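PDB 4AFM: endoglucanase CEL5A from Eubacterium cellulosolvens, which probably hydrolyses beta-glucan chains through its family 5 glycoside hydrolase domain, the fragment here being a non-catalytic carbohydrate-binding module linked to xyloglucan recognition. Local coordinates for residues 46-51 / 122-127; 71-76 / 94-99. All coordinates share one frame; numbering follows the deposited sequence. Where two conformers were deposited one is given.

Contact 1: residues 46-51 / 122-127; sequences EIKVDY and KIVASY
Glu46 to Asp50 pair with Ser126 back to Lys122 as neighbouring antiparallel strands, the two segment axes 4.7 Å apart and their directions 170° from one another. Five backbone hydrogen bonds fix the register. Glu46 with Ser126 and Lys48 with Val124 bond in both directions, and Lys48 N to Val124 O is 2.9 Å. The fifth bond runs from Asp50 N to Lys122 O. Ile47 with Ala125 and Val49 with Ile123 are the non-hydrogen-bonded pairs, where CA-H groups lean on carbonyl oxygens instead, as Ile47 CA does on Val124 O at 3.3 Å.

On the face of Glu46, Lys48 and Asp50, Lys48 CB presses on Val124 CG2 at 3.5 Å. The Lys48 chain then bends at chi3 (-95°) and again at chi4; the first bend brings Lys48 CE to 3.5 Å from Ser126 OG, and the second helps Lys48 NZ reach back along its own strand to Glu46 OE2, a salt bridge of 3.2 Å. Ser126 OG has its hydrogen bond with Asp4. Asp50 lies alongside Lys122, Asp50 OD2 at 3.5 Å from Lys122 CB, while OD1 bonds to Thr84 OG1; the extended lysine carries its amino group away from the carboxylate.

The other face is aliphatic: Val49 CG1 lies 4.2 Å from Ile123 CG1, side by side, and Ile47 and Val49 also touch Leu58 and Ile56 of strand 56-62. A mixed, partly polar face backed by an apolar one, with the second sheet packed on the latter, is the construction of a beta-sandwich, the scaffold of many carbohydrate-binding modules.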
loop_
_atom_site.group_PDB
_atom_site.type_symbol
_atom_site.label_atom_id
_atom_site.label_comp_id
_atom_site.label_asym_id
_atom_site.label_seq_id
_atom_site.Cartn_x
_atom_site.Cartn_y
_atom_site.Cartn_z
ATOM N N GLU A 46 -0.889 -12.493 11.493
ATOM C CA GLU A 46 -2.182 -11.887 11.784
ATOM C C GLU A 46 -2.154 -10.486 11.311
ATOM O O GLU A 46 -1.068 -9.874 11.157
ATOM C CB GLU A 46 -2.518 -11.911 13.263
ATOM C CG GLU A 46 -1.481 -11.373 14.163
ATOM C CD GLU A 46 -1.795 -11.638 15.625
ATOM O OE1 GLU A 46 -2.596 -12.583 15.950
ATOM O OE2 GLU A 46 -1.184 -10.844 16.422
ATOM N N ILE A 47 -3.321 -9.979 10.974
ATOM C CA ILE A 47 -3.467 -8.571 10.614
ATOM C C ILE A 47 -4.228 -7.888 11.736
ATOM O O ILE A 47 -5.346 -8.413 12.118
ATOM C CB ILE A 47 -4.208 -8.475 9.268
ATOM C CG1 ILE A 47 -3.291 -9.065 8.130
ATOM C CG2 ILE A 47 -4.590 -7.001 8.938
ATOM C CD1 ILE A 47 -3.986 -9.212 6.846
ATOM N N LYS A 48 -3.781 -6.819 12.267
ATOM C CA LYS A 48 -4.474 -6.130 13.336
ATOM C C LYS A 48 -4.779 -4.733 12.869
ATOM O O LYS A 48 -3.915 -4.013 12.295
ATOM C CB LYS A 48 -3.578 -6.019 14.562
ATOM C CG LYS A 48 -3.180 -7.425 15.041
ATOM C CD LYS A 48 -2.565 -7.321 16.405
ATOM C CE LYS A 48 -1.107 -7.245 16.310
ATOM N NZ LYS A 48 -0.681 -7.915 17.588
ATOM N N VAL A 49 -5.978 -4.251 13.134
ATOM C CA VAL A 49 -6.426 -2.928 12.642
ATOM C C VAL A 49 -6.961 -2.128 13.823
ATOM O O VAL A 49 -7.928 -2.647 14.496
ATOM C CB VAL A 49 -7.541 -3.104 11.569
ATOM C CG1 VAL A 49 -7.920 -1.726 11.053
ATOM C CG2 VAL A 49 -7.082 -3.983 10.420
ATOM N N ASP A 50 -6.462 -0.976 14.079
ATOM C CA ASP A 50 -7.058 -0.060 15.068
ATOM C C ASP A 50 -8.064 0.750 14.336
ATOM O O ASP A 50 -7.730 1.466 13.330
ATOM C CB ASP A 50 -6.004 0.813 15.685
ATOM C CG ASP A 50 -4.962 0.062 16.484
ATOM O OD1 ASP A 50 -5.086 -1.122 16.789
ATOM O OD2 ASP A 50 -3.923 0.745 16.784
ATOM N N TYR A 51 -9.314 0.750 14.787
ATOM C CA TYR A 51 -10.445 1.357 14.033
ATOM C C TYR A 51 -11.503 1.802 14.985
ATOM O O TYR A 51 -11.566 1.313 16.134
ATOM C CB TYR A 51 -11.014 0.374 13.000
ATOM C CG TYR A 51 -11.852 -0.704 13.586
ATOM C CD1 TYR A 51 -11.244 -1.725 14.375
ATOM C CD2 TYR A 51 -13.252 -0.700 13.457
ATOM C CE1 TYR A 51 -12.056 -2.663 15.022
ATOM C CE2 TYR A 51 -14.010 -1.672 14.082
ATOM C CZ TYR A 51 -13.382 -2.641 14.834
ATOM O OH TYR A 51 -14.176 -3.607 15.488
ATOM N N LYS A 122 -4.400 2.507 12.396
ATOM C CA LYS A 122 -3.191 1.682 12.265
ATOM C C LYS A 122 -3.556 0.335 11.693
ATOM O O LYS A 122 -4.605 -0.220 12.063
ATOM C CB LYS A 122 -2.514 1.540 13.630
ATOM C CG LYS A 122 -1.106 1.030 13.480
ATOM C CD LYS A 122 -0.371 1.092 14.866
ATOM C CE LYS A 122 1.095 0.907 14.689
ATOM N NZ LYS A 122 1.906 1.038 15.967
ATOM N N ILE A 123 -2.727 -0.193 10.828
ATOM C CA ILE A 123 -2.839 -1.562 10.310
ATOM C C ILE A 123 -1.478 -2.174 10.430
ATOM O O ILE A 123 -0.483 -1.591 9.935
ATOM C CB ILE A 123 -3.308 -1.598 8.850
ATOM C CG1 ILE A 123 -4.636 -0.853 8.657
ATOM C CG2 ILE A 123 -3.395 -3.014 8.355
ATOM C CD1 ILE A 123 -5.107 -0.743 7.210
ATOM N N VAL A 124 -1.404 -3.310 11.093
ATOM C CA VAL A 124 -0.089 -4.018 11.233
ATOM C C VAL A 124 -0.237 -5.441 10.863
ATOM O O VAL A 124 -1.300 -6.114 11.042
ATOM C CB VAL A 124 0.403 -3.955 12.668
ATOM C CG1 VAL A 124 0.612 -2.555 13.104
ATOM C CG2 VAL A 124 -0.478 -4.675 13.543
ATOM N N ALA A 125 0.765 -5.972 10.199
ATOM C CA ALA A 125 0.928 -7.430 9.990
ATOM C C ALA A 125 1.946 -7.905 10.975
ATOM O O ALA A 125 3.051 -7.355 11.092
ATOM C CB ALA A 125 1.388 -7.740 8.578
ATOM N N SER A 126 1.658 -8.960 11.704
ATOM C CA SER A 126 2.549 -9.541 12.718
ATOM C C SER A 126 2.798 -10.987 12.299
ATOM O O SER A 126 1.824 -11.699 12.058
ATOM C CB SER A 126 1.828 -9.558 14.111
ATOM O OG SER A 126 1.817 -8.206 14.544
ATOM N N TYR A 127 3.968 -11.488 12.382
ATOM C CA TYR A 127 4.206 -12.905 12.198
ATOM C C TYR A 127 4.187 -13.656 13.489
ATOM O O TYR A 127 4.667 -13.121 14.480
ATOM C CB TYR A 127 5.594 -13.085 11.559
ATOM C CG TYR A 127 5.771 -12.392 10.226
ATOM C CD1 TYR A 127 4.787 -12.517 9.233
ATOM C CD2 TYR A 127 6.892 -11.680 9.946
ATOM C CE1 TYR A 127 4.990 -11.921 8.014
ATOM C CE2 TYR A 127 7.133 -11.106 8.666
ATOM C CZ TYR A 127 6.115 -11.243 7.706
ATOM O OH TYR A 127 6.346 -10.648 6.469
#

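Contact 2: residues 71-76 / 94-99; sequences IWAQIS and KAYGSD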
loop_
_atom_site.group_PDB
_atom_site.type_symbol
_atom_site.label_atom_id
_atom_site.label_comp_id
_atom_site.label_asym_id
_atom_site.label_seq_id
_atom_site.Cartn_x
_atom_site.Cartn_y
_atom_site.Cartn_z
ATOM N N ILE A 71 -13.400 -16.088 -5.722
ATOM C CA ILE A 71 -13.449 -16.243 -4.262
ATOM C C ILE A 71 -13.638 -14.899 -3.670
ATOM O O ILE A 71 -12.883 -13.911 -4.047
ATOM C CB ILE A 71 -12.152 -16.832 -3.713
ATOM C CG1 ILE A 71 -11.921 -18.260 -4.316
ATOM C CG2 ILE A 71 -12.196 -16.904 -2.173
ATOM C CD1 ILE A 71 -10.535 -18.793 -3.951
ATOM N N TRP A 72 -14.637 -14.668 -2.837
ATOM C CA TRP A 72 -14.786 -13.409 -2.083
ATOM C C TRP A 72 -14.783 -13.774 -0.609
ATOM O O TRP A 72 -15.876 -14.142 -0.032
ATOM C CB TRP A 72 -16.032 -12.697 -2.519
ATOM C CG TRP A 72 -16.190 -11.319 -1.857
ATOM C CD1 TRP A 72 -16.958 -11.072 -0.738
ATOM C CD2 TRP A 72 -15.602 -10.070 -2.298
ATOM N NE1 TRP A 72 -16.904 -9.703 -0.451
ATOM C CE2 TRP A 72 -16.085 -9.093 -1.347
ATOM C CE3 TRP A 72 -14.794 -9.694 -3.314
ATOM C CZ2 TRP A 72 -15.754 -7.718 -1.486
ATOM C CZ3 TRP A 72 -14.407 -8.350 -3.443
ATOM C CH2 TRP A 72 -14.910 -7.380 -2.495
ATOM N N ALA A 73 -13.653 -13.844 -0.015
ATOM C CA ALA A 73 -13.420 -14.391 1.419
ATOM C C ALA A 73 -13.674 -13.142 2.317
ATOM O O ALA A 73 -12.594 -12.456 2.635
ATOM C CB ALA A 73 -12.163 -15.068 1.558
ATOM N N GLN A 74 -14.831 -12.768 2.631
ATOM C CA GLN A 74 -15.185 -11.663 3.499
ATOM C C GLN A 74 -15.162 -12.208 4.920
ATOM O O GLN A 74 -16.008 -13.155 5.226
ATOM C CB GLN A 74 -16.454 -11.126 3.116
ATOM C CG GLN A 74 -16.939 -10.015 3.909
ATOM C CD GLN A 74 -18.094 -9.405 3.264
ATOM O OE1 GLN A 74 -18.248 -9.159 2.089
ATOM N NE2 GLN A 74 -19.083 -9.190 4.138
ATOM N N ILE A 75 -14.342 -11.683 5.778
ATOM C CA ILE A 75 -14.256 -12.193 7.119
ATOM C C ILE A 75 -14.402 -11.093 8.104
ATOM O O ILE A 75 -13.896 -9.984 8.028
ATOM C CB ILE A 75 -13.209 -13.070 7.567
ATOM C CG1 ILE A 75 -11.976 -12.344 7.211
ATOM C CG2 ILE A 75 -13.202 -14.431 6.861
ATOM C CD1 ILE A 75 -10.749 -12.991 7.930
ATOM N N SER A 76 -15.158 -11.489 9.125
ATOM C CA SER A 76 -15.240 -10.651 10.346
ATOM C C SER A 76 -13.996 -10.916 11.164
ATOM O O SER A 76 -13.348 -11.875 11.022
ATOM C CB SER A 76 -16.554 -10.975 11.106
ATOM O OG SER A 76 -16.442 -12.303 11.292
ATOM N N LYS A 94 -9.350 -20.416 5.933
ATOM C CA LYS A 94 -10.609 -21.186 5.942
ATOM C C LYS A 94 -11.624 -20.487 5.038
ATOM O O LYS A 94 -12.338 -21.142 4.239
ATOM C CB LYS A 94 -11.130 -21.254 7.328
ATOM C CG LYS A 94 -12.478 -21.965 7.353
ATOM C CD LYS A 94 -12.976 -21.992 8.809
ATOM C CE LYS A 94 -14.300 -22.775 8.896
ATOM N NZ LYS A 94 -14.607 -22.981 10.353
ATOM N N ALA A 95 -11.702 -19.165 5.094
ATOM C CA ALA A 95 -12.641 -18.416 4.230
ATOM C C ALA A 95 -12.218 -18.440 2.797
ATOM O O ALA A 95 -13.045 -18.488 1.873
ATOM C CB ALA A 95 -12.797 -17.004 4.723
ATOM N N TYR A 96 -10.914 -18.420 2.508
ATOM C CA TYR A 96 -10.389 -18.438 1.162
ATOM C C TYR A 96 -10.479 -19.800 0.536
ATOM O O TYR A 96 -10.432 -19.931 -0.685
ATOM C CB TYR A 96 -8.937 -17.889 1.193
ATOM C CG TYR A 96 -8.362 -17.561 -0.172
ATOM C CD1 TYR A 96 -8.831 -16.423 -0.895
ATOM C CD2 TYR A 96 -7.358 -18.286 -0.723
ATOM C CE1 TYR A 96 -8.331 -16.104 -2.135
ATOM C CE2 TYR A 96 -6.830 -17.956 -1.957
ATOM C CZ TYR A 96 -7.321 -16.854 -2.646
ATOM O OH TYR A 96 -6.806 -16.497 -3.859
ATOM N N GLY A 97 -10.636 -20.894 1.348
ATOM C CA GLY A 97 -10.724 -22.238 0.834
ATOM C C GLY A 97 -9.421 -22.901 0.869
ATOM O O GLY A 97 -9.422 -24.129 0.511
ATOM N N SER A 98 -8.308 -22.275 1.162
ATOM C CA SER A 98 -6.981 -22.904 1.300
ATOM C C SER A 98 -6.045 -21.840 1.808
ATOM O O SER A 98 -6.366 -20.679 1.865
ATOM C CB SER A 98 -6.422 -23.437 0.016
ATOM O OG SER A 98 -6.069 -22.350 -0.857
ATOM N N ASP A 99 -4.842 -22.288 2.156
ATOM C CA ASP A 99 -3.804 -21.326 2.516
ATOM C C ASP A 99 -2.844 -21.206 1.318
ATOM O O ASP A 99 -1.706 -20.733 1.555
ATOM C CB ASP A 99 -2.978 -21.673 3.791
ATOM C CG ASP A 99 -2.301 -23.019 3.673
ATOM O OD1 ASP A 99 -2.398 -23.694 2.656
ATOM O OD2 ASP A 99 -1.613 -23.397 4.677
#
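Ile71 sets its CD1 methyl over one face of the Tyr96 ring, 4.0 Å from the centroid and 15° off the normal, a CH-pi contact made with the two side chains crossing at about a right angle. Its other branch, CG2, stands opposite the backbone N across the CA-CB bond and meets Tyr96 CD1 at 3.6 Å. Ala73 CB sits at the edge of that ring and touches Ala95 on the last turn of the helix, 3.8 Å between the two CB atoms. Farther along the strand, Ile75 CG2 lies only 3.4 Å from Ala95 CB, tighter than normal van der Waals contact.

Further out, Tyr96 OH is hydrogen-bonded to Asp103 OD1, which fixes the far end of the ring, and Phe101 meets the ring with its plane inclined at about 50°. Along one edge, strand 71-75 is bonded through its backbone to strand 56-62, including Ala73 with Phe60. Putting an alanine at Ile71 would probably leave this face of the Tyr96 ring without its methyl cover and open a gap between strand and helix end. The side chains meet through methyl groups and a ring, with methyls also against the carbonyl oxygens of Ala95 and Tyr96; between these two segments dispersion and close fit, not polar bonds, do the joining.

In the fold
From the N terminus, the chain enters contact 1 first, through strand 45-52, then crosses to the other sheet by way of strand 56-62 and reaches strand 71-75, where contact 2 begins. Strands 79-81 and 84-88 return to the first sheet, and helix 89-96 closes the short loop of contact 2 by coming back against strand 71-75. The chain then adds strand 106-111 to the second sheet before strand 118-127 closes contact 1. Contact 2 is thus nested within the larger loop: contact 1 joins two strands of one sheet, contact 2 ties the helix to an outermost strand of the other. Their centres lie about 18 Å apart, and they do not touch.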